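Local atomic coordinates of DNA polymerase beta (Leishmania infantum, PDB entry 4P4M), a protein that copies DNA from a template by adding deoxynucleotides to a primer and, as a type-X family polymerase, probably works in base excision repair. Residues Y166-C171 and S180-G185; D198-R203 and R275-K280. One frame throughout, in Å; residues are numbered along the deposited sequence.

Contact 1 of 2, residues Y166-C171 and S180-G185; sequences YLREKC and SILICG
A hydrogen bond joins R168 of helix 166-171 to the backbone of I181 in strand 180-183: NE of R168 gives its N-H to O of I181 over 2.9 Å, almost straight at 170°. The carbonyl oxygen sits at the edge of the guanidinium, within a few degrees of its plane, which helps fix the rotation of that flat group. The chain of R168 is stretched out from CG to NE, and this extended chain brings the end to the strand although CB does not face it. At the same edge NH2 of R168 comes 3.9 Å from CD2 of L182, while NH2 also has a long, weak ion pair with E164.

The rest is apolar, and I181 is at its centre, its CB directed at the helix and both branches in use. CG1 lies against CB of C171 at 3.7 Å; CG2, anti to its own backbone N, reaches CB of L167 at 4.1 Å. Further along the strand, CD1 of L167 meets CD1 of I183, again at 4.1 Å, the two side chains crossing at about a right angle. CB of I181 also rests on CG of R168, so the aliphatic part of the arginine packs on the isoleucine before its polar end.

Helix and strand run antiparallel, 169° between directions and 7.7 Å apart at the axes, as expected for a helix that turns straight back into the next strand of the palm's nucleotidyltransferase sheet. I181 and C171 also touch F223 of helix 219-229, L167 touches L227 of the same helix, and C171 packs on L201 of strand 193-203, the strand that pairs with 179-183.

Contact 2 of 2, residues D198-R203 and R275-K280; sequences DAILSR and RLIETK. With MG (magnesium ion), chain E; D3T (2',3'-dideoxy-thymidine-5'-triphosphate), chain D; nucleotides of chain C.
Strands 198-203 and 275-277 run parallel, 4.7 Å apart at their axes and twisted by -31°. Three backbone bonds stitch them in the usual alternating pattern: N of R275 to O of A199 (2.9 Å), N of L201 to O of R275 (2.8 Å) and N of I277 to O of L201 (3.0 Å). I200 thus pairs with R275 and L201 with L276. At R203 a water bridges the two segments, accepting from N of R203 and donating to O of I277.

Past the strand, OG1 of T279 donates to O of R203 across 2.8 Å, from above the carbonyl plane and not on a lone pair.

This is the centre of the polymerase X palm, where strand 193-203 brings two aspartates to the metal. OD2 of D198 binds magnesium at 2.2 Å; D196 is its protein partner, and oxygens of all three phosphates of the incoming dideoxy-TTP, with one water, complete the shell.

On the face carrying I200 and I277, CG2 of I200 lies 3.9 Å from CG1 of I277, and this pair is covered by helix 282-290 through F289 and A285. On the other face CG of L201 meets CD1 of L276 at 4.0 Å; both leucines carry CG anti to their backbone N, and L201 goes on to pack against C171 and L175 of helix 157-175.

R275 starts on the I200 face. In the conformer given, one of two modelled, it bends at chi2 and chi3 (-77° and -55°), carrying its guanidinium away from the strand pair. One face of that group has C5' of DC4 of chain C against it, with C4' offset toward the rim, and NH2 forms a salt bridge with E312.

In the fold
The contacts share the palm sheet: contact 2 joins two of its strands and contact 1 packs a helix on a third. They meet where strands 179-183 and 193-203 are neighbours, with C184 N to D198 O and S180 N to S202 O probably hydrogen-bonded, and I183 packing on A199. Contact 2 is the buried one, strand against strand, built from backbone bonds and running at one end into the magnesium, the nucleotide and the DNA. Contact 1 is only partly buried and lies farther from the magnesium; there a helix covers the sheet with apolar side chains and an exposed arginine. Its strand nevertheless leads to G185, which touches the bound nucleotide, so both contacts open toward the same site.

Contact 1 of 2, residues Y166-C171 and S180-G185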
loop_
_atom_site.group_PDB
_atom_site.type_symbol
_atom_site.label_atom_id
_atom_site.label_comp_id
_atom_site.label_asym_id
_atom_site.label_seq_id
_atom_site.Cartn_x
_atom_site.Cartn_y
_atom_site.Cartn_z
ATOM N N TYR A 166 17.018 0.570 5.017
ATOM C CA TYR A 166 16.653 0.700 6.424
ATOM C C TYR A 166 15.617 -0.353 6.818
ATOM O O TYR A 166 15.784 -1.056 7.815
ATOM C CB TYR A 166 16.112 2.110 6.721
ATOM C CG TYR A 166 15.851 2.390 8.192
ATOM C CD1 TYR A 166 16.853 2.893 9.012
ATOM C CD2 TYR A 166 14.604 2.146 8.757
ATOM C CE1 TYR A 166 16.615 3.150 10.365
ATOM C CE2 TYR A 166 14.357 2.402 10.104
ATOM C CZ TYR A 166 15.367 2.898 10.898
ATOM O OH TYR A 166 15.114 3.144 12.229
ATOM N N LEU A 167 14.541 -0.454 6.043
ATOM C CA LEU A 167 13.475 -1.412 6.357
ATOM C C LEU A 167 13.984 -2.858 6.287
ATOM O O LEU A 167 13.611 -3.696 7.123
ATOM C CB LEU A 167 12.266 -1.209 5.430
ATOM C CG LEU A 167 11.461 0.084 5.684
ATOM C CD1 LEU A 167 10.523 0.392 4.525
ATOM C CD2 LEU A 167 10.681 0.010 7.003
ATOM N N ARG A 168 14.836 -3.154 5.299
ATOM C CA ARG A 168 15.420 -4.499 5.180
ATOM C C ARG A 168 16.299 -4.852 6.387
ATOM O O ARG A 168 16.239 -5.970 6.929
ATOM C CB ARG A 168 16.237 -4.641 3.882
ATOM C CG ARG A 168 15.382 -4.772 2.628
ATOM C CD ARG A 168 16.231 -5.086 1.390
ATOM N NE ARG A 168 15.393 -5.530 0.282
ATOM C CZ ARG A 168 15.745 -5.465 -0.995
ATOM N NH1 ARG A 168 16.931 -4.964 -1.334
ATOM N NH2 ARG A 168 14.908 -5.900 -1.931
ATOM N N GLU A 169 17.135 -3.907 6.796
ATOM C CA GLU A 169 17.966 -4.120 7.967
ATOM C C GLU A 169 17.132 -4.341 9.234
ATOM O O GLU A 169 17.407 -5.267 9.996
ATOM C CB GLU A 169 18.950 -2.960 8.171
ATOM C CG GLU A 169 19.803 -3.130 9.418
ATOM C CD GLU A 169 20.758 -1.970 9.648
ATOM O OE1 GLU A 169 20.388 -1.029 10.387
ATOM O OE2 GLU A 169 21.879 -2.007 9.096
ATOM N N LYS A 170 16.123 -3.496 9.466
ATOM C CA LYS A 170 15.319 -3.606 10.690
ATOM C C LYS A 170 14.482 -4.883 10.671
ATOM O O LYS A 170 14.271 -5.507 11.707
ATOM C CB LYS A 170 14.411 -2.374 10.903
ATOM C CG LYS A 170 15.158 -1.038 11.045
ATOM C CD LYS A 170 16.453 -1.216 11.830
ATOM C CE LYS A 170 17.250 0.070 11.946
ATOM N NZ LYS A 170 18.632 -0.237 12.453
ATOM N N CYS A 171 13.996 -5.263 9.491
ATOM C CA CYS A 171 13.295 -6.536 9.341
ATOM C C CYS A 171 14.191 -7.712 9.785
ATOM O O CYS A 171 13.782 -8.555 10.593
ATOM C CB CYS A 171 12.808 -6.710 7.893
ATOM S SG CYS A 171 11.888 -8.272 7.566
ATOM N N SER A 180 11.308 -11.190 4.563
ATOM C CA SER A 180 11.983 -10.245 3.679
ATOM C C SER A 180 11.126 -9.009 3.388
ATOM O O SER A 180 9.901 -9.033 3.561
ATOM C CB SER A 180 12.376 -10.935 2.373
ATOM O OG SER A 180 11.220 -11.296 1.650
ATOM N N ILE A 181 11.790 -7.941 2.944
ATOM C CA ILE A 181 11.139 -6.694 2.528
ATOM C C ILE A 181 11.472 -6.386 1.068
ATOM O O ILE A 181 12.640 -6.482 0.654
ATOM C CB ILE A 181 11.614 -5.487 3.390
ATOM C CG1 ILE A 181 11.076 -5.576 4.816
ATOM C CG2 ILE A 181 11.179 -4.164 2.738
ATOM C CD1 ILE A 181 9.612 -5.139 4.963
ATOM N N LEU A 182 10.447 -6.017 0.297
ATOM C CA LEU A 182 10.595 -5.595 -1.104
ATOM C C LEU A 182 9.845 -4.273 -1.307
ATOM O O LEU A 182 8.680 -4.153 -0.919
ATOM C CB LEU A 182 10.007 -6.651 -2.053
ATOM C CG LEU A 182 10.636 -8.054 -2.084
ATOM C CD1 LEU A 182 9.619 -9.138 -2.467
ATOM C CD2 LEU A 182 11.851 -8.093 -3.017
ATOM N N ILE A 183 10.500 -3.288 -1.915
ATOM C CA ILE A 183 9.857 -2.000 -2.184
ATOM C C ILE A 183 9.362 -1.973 -3.633
ATOM O O ILE A 183 10.146 -2.184 -4.563
ATOM C CB ILE A 183 10.820 -0.808 -1.945
ATOM C CG1 ILE A 183 11.455 -0.887 -0.544
ATOM C CG2 ILE A 183 10.090 0.520 -2.151
ATOM C CD1 ILE A 183 10.443 -0.908 0.624
ATOM N N CYS A 184 8.070 -1.718 -3.817
ATOM C CA CYS A 184 7.448 -1.717 -5.143
ATOM C C CYS A 184 7.042 -0.304 -5.565
ATOM O O CYS A 184 7.849 0.605 -5.483
ATOM C CB CYS A 184 6.253 -2.671 -5.175
ATOM S SG CYS A 184 6.745 -4.399 -4.852
ATOM N N GLY A 185 5.794 -0.119 -6.000
ATOM C CA GLY A 185 5.323 1.202 -6.405
ATOM C C GLY A 185 6.118 1.830 -7.553
ATOM O O GLY A 185 6.792 1.136 -8.312
#

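Contact 2 of 2, residues D198-R203 and R275-K280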
loop_
_atom_site.group_PDB
_atom_site.type_symbol
_atom_site.label_atom_id
_atom_site.label_comp_id
_atom_site.label_asym_id
_atom_site.label_seq_id
_atom_site.Cartn_x
_atom_site.Cartn_y
_atom_site.Cartn_z
ATOM N N ASP A 198 6.033 2.028 -0.945
ATOM C CA ASP A 198 5.164 0.847 -0.955
ATOM C C ASP A 198 5.962 -0.422 -0.691
ATOM O O ASP A 198 6.705 -0.890 -1.565
ATOM C CB ASP A 198 4.445 0.700 -2.306
ATOM C CG ASP A 198 3.579 1.906 -2.640
ATOM O OD1 ASP A 198 2.623 2.198 -1.889
ATOM O OD2 ASP A 198 3.857 2.560 -3.665
ATOM N N ALA A 199 5.807 -0.985 0.504
ATOM C CA ALA A 199 6.595 -2.151 0.888
ATOM C C ALA A 199 5.737 -3.419 1.002
ATOM O O ALA A 199 4.577 -3.356 1.421
ATOM C CB ALA A 199 7.321 -1.885 2.212
ATOM N N ILE A 200 6.318 -4.553 0.608
ATOM C CA ILE A 200 5.747 -5.875 0.886
ATOM C C ILE A 200 6.604 -6.590 1.921
ATOM O O ILE A 200 7.831 -6.680 1.781
ATOM C CB ILE A 200 5.697 -6.774 -0.385
ATOM C CG1 ILE A 200 4.794 -6.157 -1.451
ATOM C CG2 ILE A 200 5.228 -8.213 -0.023
ATOM C CD1 ILE A 200 4.927 -6.841 -2.834
ATOM N N LEU A 201 5.951 -7.079 2.971
ATOM C CA LEU A 201 6.594 -7.926 3.967
ATOM C C LEU A 201 6.099 -9.360 3.745
ATOM O O LEU A 201 4.898 -9.595 3.688
ATOM C CB LEU A 201 6.220 -7.431 5.368
ATOM C CG LEU A 201 6.646 -8.278 6.570
ATOM C CD1 LEU A 201 8.176 -8.325 6.689
ATOM C CD2 LEU A 201 6.002 -7.746 7.856
ATOM N N SER A 202 7.013 -10.317 3.608
ATOM C CA SER A 202 6.597 -11.696 3.355
ATOM C C SER A 202 7.623 -12.719 3.843
ATOM O O SER A 202 8.811 -12.406 3.973
ATOM C CB SER A 202 6.340 -11.903 1.858
ATOM O OG SER A 202 7.537 -11.756 1.094
ATOM N N ARG A 203 7.163 -13.939 4.120
ATOM C CA ARG A 203 8.075 -15.029 4.477
ATOM C C ARG A 203 8.781 -15.559 3.230
ATOM O O ARG A 203 8.199 -15.601 2.144
ATOM C CB ARG A 203 7.323 -16.159 5.204
ATOM C CG ARG A 203 6.884 -15.777 6.638
ATOM C CD ARG A 203 5.959 -16.849 7.254
ATOM N NE ARG A 203 6.642 -18.114 7.579
ATOM C CZ ARG A 203 7.399 -18.288 8.658
ATOM N NH1 ARG A 203 7.580 -17.280 9.505
ATOM N NH2 ARG A 203 7.973 -19.465 8.902
ATOM N N ARG A 275 2.433 -3.886 3.358
ATOM C CA ARG A 275 1.433 -4.949 3.197
ATOM C C ARG A 275 2.072 -6.301 3.511
ATOM O O ARG A 275 3.141 -6.633 2.995
ATOM C CB ARG A 275 0.816 -4.978 1.779
ATOM C CG ARG A 275 -0.255 -3.901 1.457
ATOM C CD ARG A 275 -1.653 -4.189 2.058
ATOM N NE ARG A 275 -2.197 -5.502 1.692
ATOM C CZ ARG A 275 -3.213 -5.681 0.848
ATOM N NH1 ARG A 275 -3.797 -4.627 0.304
ATOM N NH2 ARG A 275 -3.654 -6.910 0.556
ATOM N N LEU A 276 1.412 -7.075 4.373
ATOM C CA LEU A 276 1.881 -8.413 4.744
ATOM C C LEU A 276 1.224 -9.446 3.814
ATOM O O LEU A 276 -0.004 -9.486 3.706
ATOM C CB LEU A 276 1.506 -8.715 6.209
ATOM C CG LEU A 276 1.827 -10.123 6.743
ATOM C CD1 LEU A 276 3.335 -10.455 6.715
ATOM C CD2 LEU A 276 1.250 -10.319 8.179
ATOM N N ILE A 277 2.039 -10.262 3.144
ATOM C CA ILE A 277 1.567 -11.122 2.041
ATOM C C ILE A 277 2.089 -12.551 2.219
ATOM O O ILE A 277 3.251 -12.736 2.582
ATOM C CB ILE A 277 2.070 -10.579 0.667
ATOM C CG1 ILE A 277 1.496 -9.184 0.370
ATOM C CG2 ILE A 277 1.752 -11.570 -0.495
ATOM C CD1 ILE A 277 -0.033 -9.139 0.198
ATOM N N GLU A 278 1.231 -13.554 1.987
ATOM C CA GLU A 278 1.637 -14.964 2.082
ATOM C C GLU A 278 2.663 -15.316 0.998
ATOM O O GLU A 278 2.593 -14.813 -0.126
ATOM C CB GLU A 278 0.428 -15.913 1.951
ATOM C CG GLU A 278 -0.633 -15.818 3.077
ATOM C CD GLU A 278 -0.256 -16.571 4.361
ATOM O OE1 GLU A 278 0.662 -17.423 4.338
ATOM O OE2 GLU A 278 -0.903 -16.314 5.403
ATOM N N THR A 279 3.584 -16.220 1.319
ATOM C CA THR A 279 4.650 -16.593 0.378
ATOM C C THR A 279 4.162 -16.935 -1.042
ATOM O O THR A 279 4.679 -16.390 -2.036
ATOM C CB THR A 279 5.513 -17.755 0.925
ATOM O OG1 THR A 279 6.048 -17.386 2.199
ATOM C CG2 THR A 279 6.673 -18.065 -0.039
ATOM N N LYS A 280 3.178 -17.827 -1.154
ATOM C CA LYS A 280 2.698 -18.239 -2.485
ATOM C C LYS A 280 2.070 -17.086 -3.275
ATOM O O LYS A 280 1.901 -17.183 -4.504
ATOM C CB LYS A 280 1.689 -19.398 -2.385
ATOM C CG LYS A 280 0.353 -18.982 -1.766
ATOM C CD LYS A 280 -0.704 -20.116 -1.779
ATOM C CE LYS A 280 -0.391 -21.220 -0.771
ATOM N NZ LYS A 280 -1.512 -22.233 -0.675
HETATM MG MG MG E . 3.502 4.571 -4.386
HETATM P PA D3T D . 0.393 4.429 -5.379
HETATM O O1A D3T D . 1.332 4.486 -4.222
HETATM O O2A D3T D . -0.929 5.102 -5.138
HETATM O "O5'" D3T D . -0.169 2.768 -5.042
HETATM C "C5'" D3T D . 0.780 1.831 -5.111
HETATM C "C4'" D3T D . 0.322 0.599 -5.987
HETATM O "O4'" D3T D . -1.002 0.189 -5.629
HETATM C "C1'" D3T D . -1.690 -0.228 -6.761
HETATM N N1 D3T D . -2.986 0.508 -6.861
HETATM C C6 D3T D . -3.021 1.863 -6.580
HETATM C C2 D3T D . -4.182 -0.186 -7.300
HETATM O O2 D3T D . -4.163 -1.364 -7.560
HETATM N N3 D3T D . -5.372 0.580 -7.406
HETATM C C4 D3T D . -5.327 1.872 -7.111
HETATM O O4 D3T D . -6.477 2.569 -7.222
HETATM C C5 D3T D . -4.182 2.607 -6.681
HETATM C C5M D3T D . -4.290 4.051 -6.392
HETATM C "C2'" D3T D . -0.840 0.073 -8.017
HETATM C "C3'" D3T D . 0.235 0.994 -7.479
HETATM O O3A D3T D . 0.860 4.180 -6.834
HETATM P PB D3T D . 2.457 4.622 -7.377
HETATM O O1B D3T D . 3.285 3.881 -6.384
HETATM O O2B D3T D . 2.308 3.961 -8.717
HETATM O O3B D3T D . 2.748 6.126 -7.470
HETATM P PG D3T D . 3.298 7.305 -6.369
HETATM O O1G D3T D . 3.487 6.628 -5.045
HETATM O O2G D3T D . 2.156 8.310 -6.363
HETATM O O3G D3T D . 4.604 7.784 -6.966
ATOM P P DC C 4 -8.519 -7.641 1.385
ATOM O OP1 DC C 4 -7.695 -8.771 1.874
ATOM O OP2 DC C 4 -9.998 -7.722 1.435
ATOM O "O5'" DC C 4 -8.098 -6.322 2.182
ATOM C "C5'" DC C 4 -6.737 -5.875 2.183
ATOM C "C4'" DC C 4 -6.539 -4.768 3.204
ATOM O "O4'" DC C 4 -7.121 -3.545 2.668
ATOM C "C3'" DC C 4 -7.170 -5.002 4.574
ATOM O "O3'" DC C 4 -6.214 -4.516 5.522
ATOM C "C2'" DC C 4 -8.468 -4.186 4.514
ATOM C "C1'" DC C 4 -8.131 -3.060 3.524
ATOM N N1 DC C 4 -9.274 -2.632 2.636
ATOM C C2 DC C 4 -9.505 -1.265 2.468
ATOM O O2 DC C 4 -8.767 -0.469 3.063
ATOM N N3 DC C 4 -10.529 -0.849 1.675
ATOM C C4 DC C 4 -11.295 -1.751 1.056
ATOM N N4 DC C 4 -12.288 -1.283 0.281
ATOM C C5 DC C 4 -11.081 -3.159 1.214
ATOM C C6 DC C 4 -10.064 -3.558 2.001
HETATM O O HOH W 1 4.413 -14.502 4.386
HETATM O O HOH W 2 5.783 4.619 -4.505
#